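Local coordinates for protein hypothetic aldehyde deformylating oxygenase (Sulfolobus tokodaii, PDB 5V4T) that probably acts as a ferritin-like iron-dependent oxidoreductase, consistent with an aldehyde deformylating oxygenase activity, at residues Q10-R13 / E14-Y18; A115-G118 / L119-N123. One frame throughout, in Å; residues are numbered along the deposited sequence.

Contact 1: Q10-R13 / E14-Y18; sequences QEIR and EGIKY
Q10 and E14, one helical turn apart, send their polar ends out together from the first turns of helix 10-23. The amide of Q10 approaches the carboxylate of E14 obliquely, with the two planes turned 41° apart, and brings NE2 of Q10 to 3.2 Å from OE2 of E14. The Q10 chain is extended as far as CD, with CG opposite the backbone N (chi1 -176°), and its CG passes 3.7 Å from OE2 of E14. On the E14 side the stem folds back over the preceding turn, so that CG of E14 rests 3.4 Å from the carbonyl O of Q10. An alanine at E14 takes the carboxylate away, and the Q10 amide would probably be left without that neighbour to limit its turning. Beneath these groups runs regular alpha-helical i to i+4 bonding: E14 N to Q10 O, G15 N to E11 O, I16 N to I12 O and K17 N to R13 O. The G15 N-H meets E11 O from above the carbonyl plane, 36° out of it. R13 bends back toward the start of the helix, laying one guanidinium face over CA of Q10, offset toward the rim at a height of 3.4 Å, while its NE bonds to T8 O. The inner face is apolar: CG2 of I12 meets CD1 of I16 at 4.0 Å, and both side chains pack against T125 of helix 98-128. K17 reaches away from this pair; its stem passes R13 O, with CG 3.4 Å from that oxygen, and its NZ forms a salt bridge with D71.

Contact 2: A115-G118 / L119-N123; sequences ATVG and LKILN
V117 carries CG1 opposite its backbone N (chi1 171°), and I121 carries CG1 beside its own (chi1 -63°), which sets the two branched side chains alongside each other, pointing the same way out from helix 98-128. CG1 of V117 and CD1 of I121 meet at 4.1 Å, an i to i+4 apolar pair. L119, with CG folded beside the backbone N (chi1 -70°), leans back over the previous turn: its CG sits 3.2 Å from A115 O, and its CD1 lies 4.2 Å from CB of A115. L122 repeats the fold against G118, where CG of L122 comes to 3.3 Å from the glycine O. Four consecutive alpha-helical bonds underlie these pairs, from L119 N to A115 O (2.8 Å) through L122 N to G118 O (2.9 Å). The iron ligand E111 lies about one turn earlier on the same helix, and L119 lies about 4 Å, side chain to side chain, from the ligand E145. Its sides face different parts of the ferritin-like helical bundle: A115, L119 and L122 touch F23 of helix 10-23, L119 and L122 also pack on helix 132-155, and V117 leans on M198 and L201 of helix 191-211.

In the fold
Both contacts are short runs of alpha helix, about two and a half turns each, with the same i to i+4 bonding, but they sit at different depths. Contact 1, about 17 Å from the chain centre measured centre to centre, is partly buried: one side carries charged and amide groups, the other isoleucines. Contact 2, about 9 Å from that centre, is buried and close to the iron site; its side-chain pairs are aliphatic, on top of the backbone bonds. Each belongs to one helix, 10-23 and 98-128 respectively, and the two helices pack on one another. I16 O meets CD2 of L122 at 3.9 Å, and the side chain of I16 also touches L122, so an isoleucine of contact 1 packs on a leucine of contact 2.

Contact 1: Q10-R13 / E14-Y18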
loop_
_atom_site.group_PDB
_atom_site.type_symbol
_atom_site.label_atom_id
_atom_site.label_comp_id
_atom_site.label_asym_id
_atom_site.label_seq_id
_atom_site.Cartn_x
_atom_site.Cartn_y
_atom_site.Cartn_z
ATOM N N GLN A 10 7.123 -20.574 10.800
ATOM C CA GLN A 10 6.880 -20.552 9.391
ATOM C C GLN A 10 5.610 -19.806 8.986
ATOM O O GLN A 10 5.634 -19.052 8.035
ATOM C CB GLN A 10 6.836 -21.994 8.876
ATOM C CG GLN A 10 6.673 -22.014 7.383
ATOM C CD GLN A 10 6.673 -23.423 6.857
ATOM O OE1 GLN A 10 7.692 -24.097 6.908
ATOM N NE2 GLN A 10 5.532 -23.883 6.386
ATOM N N GLU A 11 4.507 -20.029 9.669
ATOM C CA GLU A 11 3.232 -19.335 9.315
ATOM C C GLU A 11 3.338 -17.801 9.447
ATOM O O GLU A 11 2.715 -17.026 8.705
ATOM C CB GLU A 11 2.095 -19.831 10.222
ATOM C CG GLU A 11 1.498 -21.183 9.848
ATOM C CD GLU A 11 0.159 -21.466 10.576
ATOM O OE1 GLU A 11 -0.017 -21.056 11.750
ATOM O OE2 GLU A 11 -0.737 -22.095 9.970
ATOM N N ILE A 12 4.176 -17.400 10.387
ATOM C CA ILE A 12 4.446 -15.963 10.622
ATOM C C ILE A 12 5.289 -15.425 9.494
ATOM O O ILE A 12 4.976 -14.414 8.875
ATOM C CB ILE A 12 5.141 -15.778 11.941
ATOM C CG1 ILE A 12 4.282 -16.333 13.083
ATOM C CG2 ILE A 12 5.468 -14.286 12.125
ATOM C CD1 ILE A 12 2.974 -15.621 13.293
ATOM N N ARG A 13 6.365 -16.117 9.130
ATOM C CA ARG A 13 7.091 -15.725 7.937
ATOM C C ARG A 13 6.248 -15.694 6.682
ATOM O O ARG A 13 6.396 -14.770 5.845
ATOM C CB ARG A 13 8.326 -16.598 7.694
ATOM C CG ARG A 13 9.436 -16.390 8.690
ATOM C CD ARG A 13 10.661 -17.239 8.349
ATOM N NE ARG A 13 10.495 -18.494 9.031
ATOM C CZ ARG A 13 10.413 -19.685 8.448
ATOM N NH1 ARG A 13 10.509 -19.820 7.141
ATOM N NH2 ARG A 13 10.254 -20.745 9.218
ATOM N N GLU A 14 5.364 -16.689 6.504
ATOM C CA GLU A 14 4.524 -16.710 5.322
ATOM C C GLU A 14 3.597 -15.509 5.243
ATOM O O GLU A 14 3.379 -14.947 4.166
ATOM C CB GLU A 14 3.659 -17.972 5.264
ATOM C CG GLU A 14 4.545 -19.126 4.779
ATOM C CD GLU A 14 3.874 -20.486 4.886
ATOM O OE1 GLU A 14 2.734 -20.583 5.411
ATOM O OE2 GLU A 14 4.545 -21.454 4.467
ATOM N N GLY A 15 3.064 -15.146 6.398
ATOM C CA GLY A 15 2.165 -14.002 6.474
ATOM C C GLY A 15 2.873 -12.686 6.224
ATOM O O GLY A 15 2.333 -11.771 5.544
ATOM N N ILE A 16 4.053 -12.552 6.782
ATOM C CA ILE A 16 4.853 -11.359 6.552
ATOM C C ILE A 16 5.236 -11.220 5.096
ATOM O O ILE A 16 5.181 -10.137 4.500
ATOM C CB ILE A 16 6.118 -11.347 7.463
ATOM C CG1 ILE A 16 5.691 -11.237 8.938
ATOM C CG2 ILE A 16 7.139 -10.308 6.982
ATOM C CD1 ILE A 16 6.813 -11.277 9.932
ATOM N N LYS A 17 5.665 -12.329 4.481
ATOM C CA LYS A 17 5.973 -12.279 3.090
ATOM C C LYS A 17 4.765 -11.959 2.255
ATOM O O LYS A 17 4.875 -11.266 1.247
ATOM C CB LYS A 17 6.562 -13.619 2.605
ATOM C CG LYS A 17 7.985 -13.821 3.050
ATOM C CD LYS A 17 8.495 -15.157 2.498
ATOM C CE LYS A 17 8.735 -15.070 1.006
ATOM N NZ LYS A 17 9.245 -16.383 0.479
ATOM N N TYR A 18 3.609 -12.487 2.629
ATOM C CA TYR A 18 2.396 -12.248 1.826
ATOM C C TYR A 18 2.010 -10.775 1.806
ATOM O O TYR A 18 1.798 -10.175 0.732
ATOM C CB TYR A 18 1.260 -13.035 2.355
ATOM C CG TYR A 18 -0.068 -12.800 1.674
ATOM C CD1 TYR A 18 -0.310 -13.303 0.387
ATOM C CD2 TYR A 18 -1.050 -12.010 2.260
ATOM C CE1 TYR A 18 -1.529 -13.104 -0.217
ATOM C CE2 TYR A 18 -2.289 -11.819 1.640
ATOM C CZ TYR A 18 -2.490 -12.373 0.373
ATOM O OH TYR A 18 -3.692 -12.166 -0.298
#

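Contact 2: A115-G118 / L119-N123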
loop_
_atom_site.group_PDB
_atom_site.type_symbol
_atom_site.label_atom_id
_atom_site.label_comp_id
_atom_site.label_asym_id
_atom_site.label_seq_id
_atom_site.Cartn_x
_atom_site.Cartn_y
_atom_site.Cartn_z
ATOM N N ALA A 115 -2.648 0.382 2.638
ATOM C CA ALA A 115 -1.264 0.387 3.175
ATOM C C ALA A 115 -1.280 0.616 4.658
ATOM O O ALA A 115 -0.466 0.027 5.379
ATOM C CB ALA A 115 -0.367 1.403 2.485
ATOM N N THR A 116 -2.175 1.487 5.163
ATOM C CA THR A 116 -2.293 1.755 6.562
ATOM C C THR A 116 -2.532 0.466 7.358
ATOM O O THR A 116 -1.850 0.187 8.363
ATOM C CB THR A 116 -3.412 2.814 6.847
ATOM O OG1 THR A 116 -3.133 4.005 6.085
ATOM C CG2 THR A 116 -3.488 3.100 8.320
ATOM N N VAL A 117 -3.439 -0.387 6.848
ATOM C CA VAL A 117 -3.714 -1.681 7.472
ATOM C C VAL A 117 -2.537 -2.673 7.356
ATOM O O VAL A 117 -2.119 -3.276 8.353
ATOM C CB VAL A 117 -4.994 -2.272 6.901
ATOM C CG1 VAL A 117 -5.194 -3.702 7.371
ATOM C CG2 VAL A 117 -6.144 -1.382 7.316
ATOM N N GLY A 118 -1.966 -2.759 6.168
ATOM C CA GLY A 118 -0.881 -3.691 5.939
ATOM C C GLY A 118 0.336 -3.340 6.770
ATOM O O GLY A 118 0.998 -4.201 7.382
ATOM N N LEU A 119 0.637 -2.052 6.839
ATOM C CA LEU A 119 1.788 -1.575 7.605
ATOM C C LEU A 119 1.567 -1.760 9.115
ATOM O O LEU A 119 2.490 -2.094 9.866
ATOM C CB LEU A 119 2.093 -0.110 7.297
ATOM C CG LEU A 119 2.641 0.111 5.901
ATOM C CD1 LEU A 119 2.628 1.559 5.481
ATOM C CD2 LEU A 119 4.044 -0.442 5.792
ATOM N N LYS A 120 0.330 -1.540 9.588
ATOM C CA LYS A 120 -0.011 -1.840 10.992
ATOM C C LYS A 120 0.298 -3.291 11.299
ATOM O O LYS A 120 0.927 -3.604 12.328
ATOM C CB LYS A 120 -1.510 -1.572 11.237
ATOM C CG LYS A 120 -2.063 -2.266 12.488
ATOM C CD LYS A 120 -3.615 -2.174 12.487
ATOM C CE LYS A 120 -4.282 -3.137 13.472
ATOM N NZ LYS A 120 -3.958 -2.610 14.843
ATOM N N ILE A 121 -0.159 -4.195 10.479
ATOM C CA ILE A 121 0.081 -5.608 10.721
ATOM C C ILE A 121 1.574 -5.918 10.683
ATOM O O ILE A 121 2.107 -6.551 11.567
ATOM C CB ILE A 121 -0.657 -6.483 9.711
ATOM C CG1 ILE A 121 -2.184 -6.289 9.845
ATOM C CG2 ILE A 121 -0.226 -7.925 9.824
ATOM C CD1 ILE A 121 -2.906 -6.847 8.645
ATOM N N LEU A 122 2.273 -5.396 9.674
ATOM C CA LEU A 122 3.733 -5.602 9.586
ATOM C C LEU A 122 4.494 -5.056 10.755
ATOM O O LEU A 122 5.469 -5.686 11.220
ATOM C CB LEU A 122 4.319 -5.132 8.222
ATOM C CG LEU A 122 3.808 -5.931 7.052
ATOM C CD1 LEU A 122 4.215 -5.267 5.748
ATOM C CD2 LEU A 122 4.331 -7.374 7.079
ATOM N N ASN A 123 4.101 -3.853 11.221
ATOM C CA ASN A 123 4.735 -3.258 12.409
ATOM C C ASN A 123 4.549 -4.089 13.664
ATOM O O ASN A 123 5.470 -4.477 14.332
ATOM C CB ASN A 123 4.121 -1.862 12.589
ATOM C CG ASN A 123 4.795 -1.041 13.633
ATOM O OD1 ASN A 123 5.832 -1.367 14.204
ATOM N ND2 ASN A 123 4.184 0.097 13.914
#